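Local coordinates for protein URE2 (Lodderomyces elongisporus NRRL YB-4239, PDB 4EXJ), which is of unconfirmed function but has a glutathione S-transferase fold and, as a URE2-like protein, may take part in transcription regulation, at residues L24-K29 against D77-E82; L18-L23 against F161-I166. One frame throughout, in Å; residues are numbered along the deposited sequence.

Contact 1 of 2, residues L24-K29 against D77-E82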
ATOM      1  N   LEU B  24     -18.748  -3.205  14.372  1.00 31.58           N
ATOM      2  CA  LEU B  24     -19.166  -4.605  14.377  1.00 30.64           C
ATOM      3  C   LEU B  24     -19.482  -5.120  15.767  1.00 36.24           C
ATOM      4  O   LEU B  24     -19.954  -6.251  15.919  1.00 33.91           O
ATOM      5  CB  LEU B  24     -18.041  -5.484  13.816  1.00 26.74           C
ATOM      6  CG  LEU B  24     -17.835  -5.446  12.306  1.00 26.31           C
ATOM      7  CD1 LEU B  24     -16.523  -6.144  11.889  1.00 29.57           C
ATOM      8  CD2 LEU B  24     -19.055  -6.054  11.600  1.00 31.19           C
ATOM      9  N   ASN B  25     -19.191  -4.313  16.779  1.00 32.51           N
ATOM     10  CA  ASN B  25     -19.151  -4.808  18.155  1.00 39.17           C
ATOM     11  C   ASN B  25     -18.397  -6.116  18.251  1.00 39.35           C
ATOM     12  O   ASN B  25     -18.866  -7.068  18.874  1.00 38.23           O
ATOM     13  CB  ASN B  25     -20.557  -4.957  18.724  1.00 42.58           C
ATOM     14  CG  ASN B  25     -21.124  -3.635  19.196  1.00 56.62           C
ATOM     15  OD1 ASN B  25     -20.670  -3.076  20.195  1.00 68.95           O
ATOM     16  ND2 ASN B  25     -22.111  -3.118  18.471  1.00 54.09           N
ATOM     17  N   ALA B  26     -17.225  -6.157  17.621  1.00 35.25           N
ATOM     18  CA  ALA B  26     -16.402  -7.355  17.595  1.00 32.64           C
ATOM     19  C   ALA B  26     -15.760  -7.581  18.942  1.00 35.91           C
ATOM     20  O   ALA B  26     -15.469  -6.628  19.677  1.00 34.08           O
ATOM     21  CB  ALA B  26     -15.327  -7.253  16.509  1.00 26.63           C
ATOM     22  N   PRO B  27     -15.542  -8.855  19.276  1.00 36.32           N
ATOM     23  CA  PRO B  27     -14.918  -9.237  20.532  1.00 39.64           C
ATOM     24  C   PRO B  27     -13.428  -8.949  20.480  1.00 37.79           C
ATOM     25  O   PRO B  27     -12.606  -9.861  20.489  1.00 38.93           O
ATOM     26  CB  PRO B  27     -15.189 -10.740  20.605  1.00 37.97           C
ATOM     27  CG  PRO B  27     -15.289 -11.177  19.180  1.00 42.20           C
ATOM     28  CD  PRO B  27     -15.936 -10.020  18.463  1.00 38.17           C
ATOM     29  N   ILE B  28     -13.092  -7.667  20.391  1.00 37.78           N
ATOM     30  CA  ILE B  28     -11.710  -7.242  20.281  1.00 36.22           C
ATOM     31  C   ILE B  28     -11.382  -6.264  21.393  1.00 36.33           C
ATOM     32  O   ILE B  28     -12.012  -5.219  21.503  1.00 39.68           O
ATOM     33  CB  ILE B  28     -11.461  -6.514  18.936  1.00 33.51           C
ATOM     34  CG1 ILE B  28     -11.814  -7.417  17.755  1.00 36.29           C
ATOM     35  CG2 ILE B  28     -10.014  -6.021  18.859  1.00 37.20           C
ATOM     36  CD1 ILE B  28     -11.509  -6.798  16.408  1.00 35.04           C
ATOM     37  N   LYS B  29     -10.395  -6.594  22.217  1.00 36.76           N
ATOM     38  CA  LYS B  29      -9.985  -5.673  23.262  1.00 38.74           C
ATOM     39  C   LYS B  29      -9.073  -4.617  22.674  1.00 39.08           C
ATOM     40  O   LYS B  29      -8.150  -4.940  21.934  1.00 40.95           O
ATOM     41  CB  LYS B  29      -9.279  -6.415  24.398  1.00 39.14           C
ATOM     42  CG  LYS B  29     -10.253  -7.127  25.330  1.00 55.06           C
ATOM     43  CD  LYS B  29      -9.539  -7.870  26.448  1.00 65.66           C
ATOM     44  CE  LYS B  29     -10.539  -8.533  27.381  1.00 70.58           C
ATOM     45  NZ  LYS B  29      -9.863  -9.295  28.467  1.00 78.69           N
ATOM     46  N   ASP B  77     -13.199 -10.217   7.393  1.00 30.26           N
ATOM     47  CA  ASP B  77     -13.315 -11.636   7.066  1.00 33.89           C
ATOM     48  C   ASP B  77     -13.683 -12.428   8.312  1.00 33.95           C
ATOM     49  O   ASP B  77     -14.502 -13.352   8.262  1.00 38.18           O
ATOM     50  CB  ASP B  77     -12.004 -12.179   6.503  1.00 30.52           C
ATOM     51  CG  ASP B  77     -12.129 -13.607   6.018  1.00 37.51           C
ATOM     52  OD1 ASP B  77     -12.744 -13.813   4.953  1.00 43.03           O
ATOM     53  OD2 ASP B  77     -11.610 -14.517   6.694  1.00 40.35           O
ATOM     54  N   THR B  78     -13.077 -12.053   9.430  1.00 29.03           N
ATOM     55  CA  THR B  78     -13.190 -12.836  10.646  1.00 33.65           C
ATOM     56  C   THR B  78     -14.490 -12.566  11.410  1.00 35.03           C
ATOM     57  O   THR B  78     -15.123 -13.509  11.881  1.00 35.63           O
ATOM     58  CB  THR B  78     -11.953 -12.608  11.534  1.00 31.25           C
ATOM     59  OG1 THR B  78     -10.775 -12.931  10.787  1.00 31.18           O
ATOM     60  CG2 THR B  78     -12.010 -13.452  12.802  1.00 37.33           C
ATOM     61  N   TYR B  79     -14.906 -11.301  11.488  1.00 33.53           N
ATOM     62  CA  TYR B  79     -16.016 -10.877  12.362  1.00 30.21           C
ATOM     63  C   TYR B  79     -17.252 -10.306  11.671  1.00 35.45           C
ATOM     64  O   TYR B  79     -18.317 -10.189  12.283  1.00 35.61           O
ATOM     65  CB  TYR B  79     -15.514  -9.869  13.397  1.00 29.65           C
ATOM     66  CG  TYR B  79     -14.428 -10.414  14.280  1.00 33.01           C
ATOM     67  CD1 TYR B  79     -14.718 -11.330  15.293  1.00 38.01           C
ATOM     68  CD2 TYR B  79     -13.111 -10.013  14.112  1.00 33.97           C
ATOM     69  CE1 TYR B  79     -13.712 -11.828  16.109  1.00 36.59           C
ATOM     70  CE2 TYR B  79     -12.108 -10.506  14.920  1.00 33.91           C
ATOM     71  CZ  TYR B  79     -12.413 -11.413  15.910  1.00 35.62           C
ATOM     72  OH  TYR B  79     -11.398 -11.891  16.700  1.00 41.88           O
ATOM     73  N   ASP B  80     -17.128  -9.912  10.412  1.00 31.00           N
ATOM     74  CA  ASP B  80     -18.284  -9.366   9.712  1.00 31.36           C
ATOM     75  C   ASP B  80     -19.025 -10.517   9.027  1.00 32.64           C
ATOM     76  O   ASP B  80     -18.958 -10.691   7.810  1.00 30.61           O
ATOM     77  CB  ASP B  80     -17.854  -8.299   8.708  1.00 30.48           C
ATOM     78  CG  ASP B  80     -19.020  -7.540   8.126  1.00 32.16           C
ATOM     79  OD1 ASP B  80     -20.187  -7.859   8.471  1.00 30.50           O
ATOM     80  OD2 ASP B  80     -18.776  -6.624   7.311  1.00 29.40           O
ATOM     81  N   LYS B  81     -19.729 -11.304   9.833  1.00 34.98           N
ATOM     82  CA  LYS B  81     -20.417 -12.495   9.333  1.00 35.99           C
ATOM     83  C   LYS B  81     -21.561 -12.199   8.358  1.00 29.79           C
ATOM     84  O   LYS B  81     -21.850 -13.022   7.486  1.00 35.90           O
ATOM     85  CB  LYS B  81     -20.934 -13.318  10.510  1.00 32.57           C
ATOM     86  CG  LYS B  81     -19.841 -13.738  11.454  1.00 42.39           C
ATOM     87  CD  LYS B  81     -18.832 -14.598  10.720  1.00 48.42           C
ATOM     88  CE  LYS B  81     -17.887 -15.264  11.691  1.00 50.72           C
ATOM     89  NZ  LYS B  81     -16.894 -16.090  10.958  1.00 65.78           N
ATOM     90  N   GLU B  82     -22.228 -11.049   8.498  1.00 31.51           N
ATOM     91  CA  GLU B  82     -23.287 -10.674   7.559  1.00 34.03           C
ATOM     92  C   GLU B  82     -22.761  -9.931   6.328  1.00 33.63           C
ATOM     93  O   GLU B  82     -23.535  -9.516   5.478  1.00 35.66           O
ATOM     94  CB  GLU B  82     -24.346  -9.799   8.244  1.00 38.04           C
ATOM     95  CG  GLU B  82     -25.012 -10.443   9.459  1.00 46.04           C
ATOM     96  CD  GLU B  82     -25.995 -11.540   9.086  1.00 60.91           C
ATOM     97  OE1 GLU B  82     -26.190 -11.782   7.876  1.00 67.79           O
ATOM     98  OE2 GLU B  82     -26.576 -12.158  10.005  1.00 63.99           O
TER
HETATM   99  O   HOH W   1     -11.824 -12.373  19.643  1.00 45.53           O

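Contact 2 of 2, residues L18-L23 against F161-I166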
ATOM      1  N   LEU B  18      -9.870   0.210  14.469  1.00 27.35           N
ATOM      2  CA  LEU B  18     -10.602   0.580  15.636  0.50 24.69           C
ATOM      3  C   LEU B  18     -12.039   0.932  15.314  1.00 26.28           C
ATOM      4  O   LEU B  18     -12.948   0.423  15.898  1.00 27.86           O
ATOM      5  CB  LEU B  18      -9.925   1.793  16.238  0.50 25.92           C
ATOM      6  CG  LEU B  18     -10.496   2.426  17.487  0.50 30.45           C
ATOM      7  CD1 LEU B  18     -10.385   1.459  18.594  0.50 24.48           C
ATOM      8  CD2 LEU B  18      -9.687   3.666  17.824  0.50 33.37           C
ATOM      9  N   VAL B  19     -12.224   1.767  14.317  1.00 27.11           N
ATOM     10  CA  VAL B  19     -13.573   2.070  13.847  1.00 24.63           C
ATOM     11  C   VAL B  19     -14.331   0.800  13.414  1.00 25.20           C
ATOM     12  O   VAL B  19     -15.474   0.592  13.818  1.00 26.27           O
ATOM     13  CB  VAL B  19     -13.558   3.089  12.685  1.00 24.37           C
ATOM     14  CG1 VAL B  19     -14.925   3.190  11.998  1.00 26.49           C
ATOM     15  CG2 VAL B  19     -13.084   4.466  13.198  1.00 26.06           C
ATOM     16  N   LEU B  20     -13.713  -0.021  12.555  1.00 23.43           N
ATOM     17  CA  LEU B  20     -14.400  -1.232  12.082  1.00 26.61           C
ATOM     18  C   LEU B  20     -14.780  -2.172  13.232  1.00 26.65           C
ATOM     19  O   LEU B  20     -15.916  -2.646  13.295  1.00 27.75           O
ATOM     20  CB  LEU B  20     -13.566  -1.992  11.044  1.00 25.20           C
ATOM     21  CG  LEU B  20     -14.244  -3.278  10.553  1.00 24.26           C
ATOM     22  CD1 LEU B  20     -15.530  -2.975   9.859  1.00 24.50           C
ATOM     23  CD2 LEU B  20     -13.307  -3.988   9.585  1.00 22.40           C
ATOM     24  N   GLY B  21     -13.840  -2.436  14.128  1.00 25.12           N
ATOM     25  CA  GLY B  21     -14.119  -3.314  15.277  1.00 29.14           C
ATOM     26  C   GLY B  21     -15.313  -2.831  16.089  1.00 31.34           C
ATOM     27  O   GLY B  21     -16.171  -3.619  16.488  1.00 31.69           O
ATOM     28  N   LYS B  22     -15.359  -1.530  16.345  1.00 28.69           N
ATOM     29  CA  LYS B  22     -16.483  -0.953  17.094  1.00 31.94           C
ATOM     30  C   LYS B  22     -17.808  -0.992  16.337  1.00 29.90           C
ATOM     31  O   LYS B  22     -18.846  -1.289  16.930  1.00 34.33           O
ATOM     32  CB  LYS B  22     -16.153   0.461  17.540  1.00 34.46           C
ATOM     33  CG  LYS B  22     -14.988   0.492  18.513  1.00 39.18           C
ATOM     34  CD  LYS B  22     -15.016   1.731  19.389  1.00 54.94           C
ATOM     35  CE  LYS B  22     -14.381   1.444  20.744  1.00 60.59           C
ATOM     36  NZ  LYS B  22     -14.844   2.422  21.766  1.00 64.75           N
ATOM     37  N   LEU B  23     -17.787  -0.718  15.034  1.00 27.75           N
ATOM     38  CA  LEU B  23     -19.017  -0.806  14.228  1.00 29.19           C
ATOM     39  C   LEU B  23     -19.612  -2.206  14.257  1.00 30.59           C
ATOM     40  O   LEU B  23     -20.831  -2.368  14.170  1.00 35.98           O
ATOM     41  CB  LEU B  23     -18.774  -0.392  12.771  1.00 29.43           C
ATOM     42  CG  LEU B  23     -18.485   1.092  12.520  1.00 28.84           C
ATOM     43  CD1 LEU B  23     -18.240   1.305  11.026  1.00 29.58           C
ATOM     44  CD2 LEU B  23     -19.636   1.961  12.996  1.00 32.53           C
ATOM     45  N   PHE B 161     -21.809   2.017   2.594  1.00 27.51           N
ATOM     46  CA  PHE B 161     -20.606   2.264   3.394  1.00 26.93           C
ATOM     47  C   PHE B 161     -19.837   0.955   3.624  1.00 25.03           C
ATOM     48  O   PHE B 161     -20.397  -0.031   4.114  1.00 25.46           O
ATOM     49  CB  PHE B 161     -21.061   2.862   4.731  1.00 28.50           C
ATOM     50  CG  PHE B 161     -19.951   3.195   5.702  1.00 22.79           C
ATOM     51  CD1 PHE B 161     -19.444   2.233   6.563  1.00 24.02           C
ATOM     52  CD2 PHE B 161     -19.499   4.505   5.820  1.00 27.16           C
ATOM     53  CE1 PHE B 161     -18.465   2.568   7.488  1.00 25.30           C
ATOM     54  CE2 PHE B 161     -18.521   4.838   6.746  1.00 22.15           C
ATOM     55  CZ  PHE B 161     -18.017   3.882   7.575  1.00 22.96           C
ATOM     56  N   THR B 162     -18.542   0.944   3.274  1.00 24.89           N
ATOM     57  CA  THR B 162     -17.712  -0.241   3.472  1.00 25.09           C
ATOM     58  C   THR B 162     -16.342   0.068   4.095  1.00 24.54           C
ATOM     59  O   THR B 162     -16.016   1.216   4.434  1.00 23.65           O
ATOM     60  CB  THR B 162     -17.391  -0.957   2.135  1.00 26.06           C
ATOM     61  OG1 THR B 162     -16.560  -0.124   1.310  1.00 22.77           O
ATOM     62  CG2 THR B 162     -18.674  -1.340   1.389  1.00 27.33           C
ATOM     63  N   ILE B 163     -15.553  -0.980   4.262  1.00 23.24           N
ATOM     64  CA  ILE B 163     -14.190  -0.816   4.768  1.00 23.01           C
ATOM     65  C   ILE B 163     -13.368   0.147   3.910  1.00 24.61           C
ATOM     66  O   ILE B 163     -12.422   0.749   4.410  1.00 19.63           O
ATOM     67  CB  ILE B 163     -13.433  -2.173   4.952  1.00 23.08           C
ATOM     68  CG1 ILE B 163     -13.354  -2.952   3.623  1.00 22.73           C
ATOM     69  CG2 ILE B 163     -14.053  -3.000   6.126  1.00 23.13           C
ATOM     70  CD1 ILE B 163     -12.647  -4.281   3.732  1.00 23.84           C
ATOM     71  N   VAL B 164     -13.695   0.300   2.625  1.00 22.52           N
ATOM     72  CA  VAL B 164     -12.960   1.270   1.807  1.00 21.38           C
ATOM     73  C   VAL B 164     -13.301   2.697   2.262  1.00 24.33           C
ATOM     74  O   VAL B 164     -12.420   3.572   2.403  1.00 23.58           O
ATOM     75  CB  VAL B 164     -13.261   1.092   0.322  1.00 21.72           C
ATOM     76  CG1 VAL B 164     -12.655   2.242  -0.489  1.00 19.59           C
ATOM     77  CG2 VAL B 164     -12.714  -0.257  -0.167  1.00 25.90           C
ATOM     78  N   ASP B 165     -14.583   2.938   2.520  1.00 21.68           N
ATOM     79  CA  ASP B 165     -14.960   4.229   3.086  1.00 24.59           C
ATOM     80  C   ASP B 165     -14.328   4.466   4.448  1.00 23.20           C
ATOM     81  O   ASP B 165     -13.950   5.591   4.740  1.00 24.48           O
ATOM     82  CB  ASP B 165     -16.478   4.388   3.178  1.00 25.03           C
ATOM     83  CG  ASP B 165     -17.152   4.161   1.836  1.00 25.16           C
ATOM     84  OD1 ASP B 165     -17.004   5.014   0.924  1.00 24.86           O
ATOM     85  OD2 ASP B 165     -17.779   3.089   1.699  1.00 26.53           O
ATOM     86  N   ILE B 166     -14.229   3.428   5.279  1.00 21.85           N
ATOM     87  CA  ILE B 166     -13.536   3.582   6.559  1.00 22.29           C
ATOM     88  C   ILE B 166     -12.078   3.992   6.314  1.00 21.57           C
ATOM     89  O   ILE B 166     -11.586   4.946   6.941  1.00 21.44           O
ATOM     90  CB  ILE B 166     -13.576   2.300   7.387  1.00 21.68           C
ATOM     91  CG1 ILE B 166     -15.023   1.957   7.784  1.00 23.90           C
ATOM     92  CG2 ILE B 166     -12.708   2.410   8.632  1.00 22.28           C
ATOM     93  CD1 ILE B 166     -15.153   0.584   8.433  1.00 26.49           C
TER

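Contact 1 of 2, residues L24-K29 against D77-E82
Ala26 and Tyr79 bring the two backbones to 6.3 Å between their CA atoms, where the loop leading into strand 28-32 passes the last turn of helix 68-79. Tyr79 carries most of the contact. Its CG lies anti to its own carbonyl carbon (chi1 -60°), which sends the ring out over Ala26 to Ile28. The methyl CB of Ala26 sits over one face, 4.0 Å from Tyr79 CG, while CG2 of Thr78 lies over the centre of the opposite face, so the ring is held between two methyl groups. Pro27 comes in obliquely, its CG 3.5 Å from Tyr79 CE1, and on the other flank Ile28 CD1 reaches Tyr79 CE2 at 4.0 Å. The phenol end is tied by water: one molecule donates to Pro27 O at 2.8 Å and is also hydrogen-bonded to Tyr79 OH at 3.0 Å. Further along, Leu24 crosses Asp80 at about a right angle, with CD2 3.8 Å from the carboxylate carbon CG. Both oxygens of that carboxylate are engaged by backbone, OD1 by Lys84 N and OD2 by Phe85 N, which holds in place the group that Leu24 packs on. Pro27 and Asp80 each centre an inverse gamma turn. This packing of a strand's lead-in against a helix end belongs to the thioredoxin-like N-terminal domain of glutathione S-transferases, at its exit toward the helical domain.

Contact 2 of 2, residues L18-L23 against F161-I166
OD1 of Asp165, behind the face that Ile163 and Ile166 turn to Leu20, accepts from both Phe156 N and Trp198 NE1; the other oxygen, OD2, takes Thr162 N at 2.8 Å. That last bond is fairly straight, 161° at the hydrogen, and uses the anti lone pair of OD2. Thr162 is the N-cap, and its OG1 accepts from Val164 N at 3.2 Å; Thr162 and Asp165 together form a capping box. Phe161 just before the cap and Ile166 four residues after it also touch, CE1 to CG1 at 3.5 Å, as in a hydrophobic staple. An N-capping box with such a staple is a well-known feature of this helix in glutathione S-transferases. The start of the helix is thereby fixed, and what it offers helix 15-23 is wholly apolar. Ile166 is central. Its CG1 is anti to the carbonyl carbon (chi1 -64°) and carries CD1 to Leu20 CD1 at 3.9 Å and, tip to tip, to Leu23 CD1; its other branch, CG2, slides past Val19 CG1 at 4.1 Å. Leu20 also crosses Ile163, its CD2 3.7 Å from CG2. Leu23 CD1 approaches Phe161 CE1 obliquely at 3.8 Å. Around this seam, Val19 and Phe161 reach helix 208-213, Leu20 and Ile163 pack on helix 68-79, and Ile163 leans on helix 93-120 as well, so the N-terminal domain helices close against the helical bundle.

In the fold
Contact 1 lies at the surface, its centre about 18 Å from the centre of the chain, and contact 2 is buried, its centre about 9 Å from it. Helix 15-23 supplies one side of contact 2, and the chain leaving it, through a Schellman motif at Asn25, supplies one side of contact 1; a probable hydrogen bond from Ala26 N to Gly21 O, 3.0 Å long, joins them directly. Helix 68-79 provides a segment of contact 1 and lines contact 2 through Leu72, Leu73 and Ile75. Chemistry follows place: the outer contact mixes an aromatic ring, a water bridge and a carboxylate, whereas the inner one meets through aliphatic branches and one phenylalanine, with the polar cap behind.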